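Local coordinates for D-psicose 3-epimerase (Agrobacterium tumefaciens, PDB 2HK0), which probably interconverts D-psicose and D-fructose by epimerisation at C3, with a bound metal playing a pivotal role in catalysis, at residues Phe50-Val55 and Thr258-Met263. Residues are numbered along the deposited sequence; the frame is centred on the assembly and turned at random.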
loop_
_atom_site.group_PDB
_atom_site.type_symbol
_atom_site.label_atom_id
_atom_site.label_comp_id
_atom_site.label_asym_id
_atom_site.label_seq_id
_atom_site.Cartn_x
_atom_site.Cartn_y
_atom_site.Cartn_z
ATOM N N PHE A 50 16.801 -23.639 -0.447
ATOM C CA PHE A 50 17.544 -22.383 -0.388
ATOM C C PHE A 50 18.911 -22.474 -1.079
ATOM O O PHE A 50 19.547 -23.527 -1.080
ATOM C CB PHE A 50 17.743 -21.965 1.076
ATOM C CG PHE A 50 16.459 -21.529 1.772
ATOM C CD1 PHE A 50 16.026 -20.198 1.702
ATOM C CD2 PHE A 50 15.694 -22.446 2.499
ATOM C CE1 PHE A 50 14.854 -19.786 2.350
ATOM C CE2 PHE A 50 14.515 -22.041 3.153
ATOM C CZ PHE A 50 14.099 -20.698 3.073
ATOM N N ASP A 51 19.355 -21.360 -1.657
ATOM C CA ASP A 51 20.661 -21.287 -2.306
ATOM C C ASP A 51 21.721 -21.028 -1.227
ATOM O O ASP A 51 22.887 -21.362 -1.392
ATOM C CB ASP A 51 20.720 -20.096 -3.263
ATOM C CG ASP A 51 19.597 -20.097 -4.296
ATOM O OD1 ASP A 51 19.472 -21.100 -5.022
ATOM O OD2 ASP A 51 18.855 -19.083 -4.386
ATOM N N ILE A 52 21.302 -20.405 -0.129
ATOM C CA ILE A 52 22.214 -20.014 0.935
ATOM C C ILE A 52 21.696 -20.257 2.350
ATOM O O ILE A 52 20.482 -20.221 2.601
ATOM C CB ILE A 52 22.495 -18.482 0.830
ATOM C CG1 ILE A 52 23.235 -18.164 -0.472
ATOM C CG2 ILE A 52 23.249 -17.970 2.061
ATOM C CD1 ILE A 52 23.239 -16.692 -0.773
ATOM N N ILE A 53 22.622 -20.503 3.272
ATOM C CA ILE A 53 22.270 -20.624 4.683
ATOM C C ILE A 53 23.184 -19.598 5.351
ATOM O O ILE A 53 24.385 -19.570 5.095
ATOM C CB ILE A 53 22.521 -22.039 5.283
ATOM C CG1 ILE A 53 22.220 -22.004 6.787
ATOM C CG2 ILE A 53 23.959 -22.488 5.048
ATOM C CD1 ILE A 53 22.316 -23.381 7.497
ATOM N N GLU A 54 22.601 -18.715 6.156
ATOM C CA GLU A 54 23.401 -17.720 6.838
ATOM C C GLU A 54 23.628 -18.215 8.242
ATOM O O GLU A 54 22.700 -18.656 8.916
ATOM C CB GLU A 54 22.720 -16.352 6.866
ATOM C CG GLU A 54 23.546 -15.319 7.617
ATOM C CD GLU A 54 23.330 -13.900 7.106
ATOM O OE1 GLU A 54 23.657 -13.643 5.938
ATOM O OE2 GLU A 54 22.848 -13.038 7.865
ATOM N N VAL A 55 24.874 -18.092 8.671
ATOM C CA VAL A 55 25.335 -18.561 9.962
ATOM C C VAL A 55 25.925 -17.442 10.827
ATOM O O VAL A 55 26.233 -16.368 10.318
ATOM C CB VAL A 55 26.399 -19.647 9.686
ATOM C CG1 VAL A 55 27.247 -19.875 10.883
ATOM C CG2 VAL A 55 25.696 -20.940 9.220
ATOM N N THR A 258 22.241 -8.433 -7.570
ATOM C CA THR A 258 22.462 -9.850 -7.861
ATOM C C THR A 258 23.082 -10.521 -6.621
ATOM O O THR A 258 23.641 -11.619 -6.709
ATOM C CB THR A 258 23.426 -10.065 -9.070
ATOM O OG1 THR A 258 24.688 -9.436 -8.802
ATOM C CG2 THR A 258 22.831 -9.479 -10.351
ATOM N N GLY A 259 22.974 -9.841 -5.477
ATOM C CA GLY A 259 23.505 -10.369 -4.228
ATOM C C GLY A 259 22.520 -11.316 -3.558
ATOM O O GLY A 259 21.582 -11.815 -4.197
ATOM N N ALA A 260 22.714 -11.541 -2.261
ATOM C CA ALA A 260 21.867 -12.442 -1.493
ATOM C C ALA A 260 20.697 -11.765 -0.800
ATOM O O ALA A 260 20.767 -10.604 -0.409
ATOM C CB ALA A 260 22.708 -13.177 -0.454
ATOM N N VAL A 261 19.612 -12.516 -0.656
ATOM C CA VAL A 261 18.418 -12.047 0.033
ATOM C C VAL A 261 18.184 -13.125 1.100
ATOM O O VAL A 261 17.765 -14.238 0.775
ATOM C CB VAL A 261 17.205 -11.977 -0.918
ATOM C CG1 VAL A 261 15.953 -11.600 -0.135
ATOM C CG2 VAL A 261 17.465 -10.951 -2.011
ATOM N N ILE A 262 18.480 -12.796 2.354
ATOM C CA ILE A 262 18.338 -13.740 3.456
ATOM C C ILE A 262 17.126 -13.414 4.305
ATOM O O ILE A 262 17.022 -12.298 4.848
ATOM C CB ILE A 262 19.553 -13.683 4.418
ATOM C CG1 ILE A 262 20.868 -13.654 3.625
ATOM C CG2 ILE A 262 19.494 -14.882 5.404
ATOM C CD1 ILE A 262 21.100 -14.878 2.754
HETATM N N MSE A 263 16.201 -14.357 4.433
HETATM C CA MSE A 263 15.054 -14.091 5.307
HETATM C C MSE A 263 15.561 -14.369 6.730
HETATM O O MSE A 263 16.237 -15.365 6.980
HETATM C CB MSE A 263 13.852 -14.975 4.963
HETATM C CG MSE A 263 14.100 -16.468 4.984
HETATM SE SE MSE A 263 12.445 -17.370 4.428
HETATM C CE MSE A 263 12.360 -16.832 2.568
#
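Ile52 and Ile262 meet inside the barrel, with CG2 of Ile52 lying 3.8 Å from CD1 of Ile262 and the two side chains crossing at about a right angle. Beside them CD1 of Ile52 abuts CB of Ala260 at 3.6 Å, and CB of Glu54 packs on CG2 of Ile262 at 3.8 Å. With CG1 of Ile262 beside the backbone N, a chi2 of -61° turns CD1 to Ile52, and CG2, anti to that N, meets Glu54.

OE1 of Glu54 lies 3.6 Å from CG1 of Ile262, a van der Waals contact. The carboxylate's hydrogen bonds go to strand 225-230: OE1 pairs with NE2 of His227 and OE2 with NE2 of His229, a double grip that limits its rotation.

In a separate Met-aromatic contact, SE of Met263, a selenomethionine, sits 5.1 Å from the centre of the Phe50 ring at its edge, and CE reaches CE1 of Phe50 near the ring plane. Leu300 and Ala299 of helix 289-307 pack against this pair.

No hydrogen bond joins strands 52-55 and 260-263, whose axes approach to 8.1 Å at 64°; strand 22-26 separates them in the sheet. Packing of inward side chains from strands one apart, as by Ile52, Glu54, Ala260 and Ile262, is characteristic of a TIM barrel.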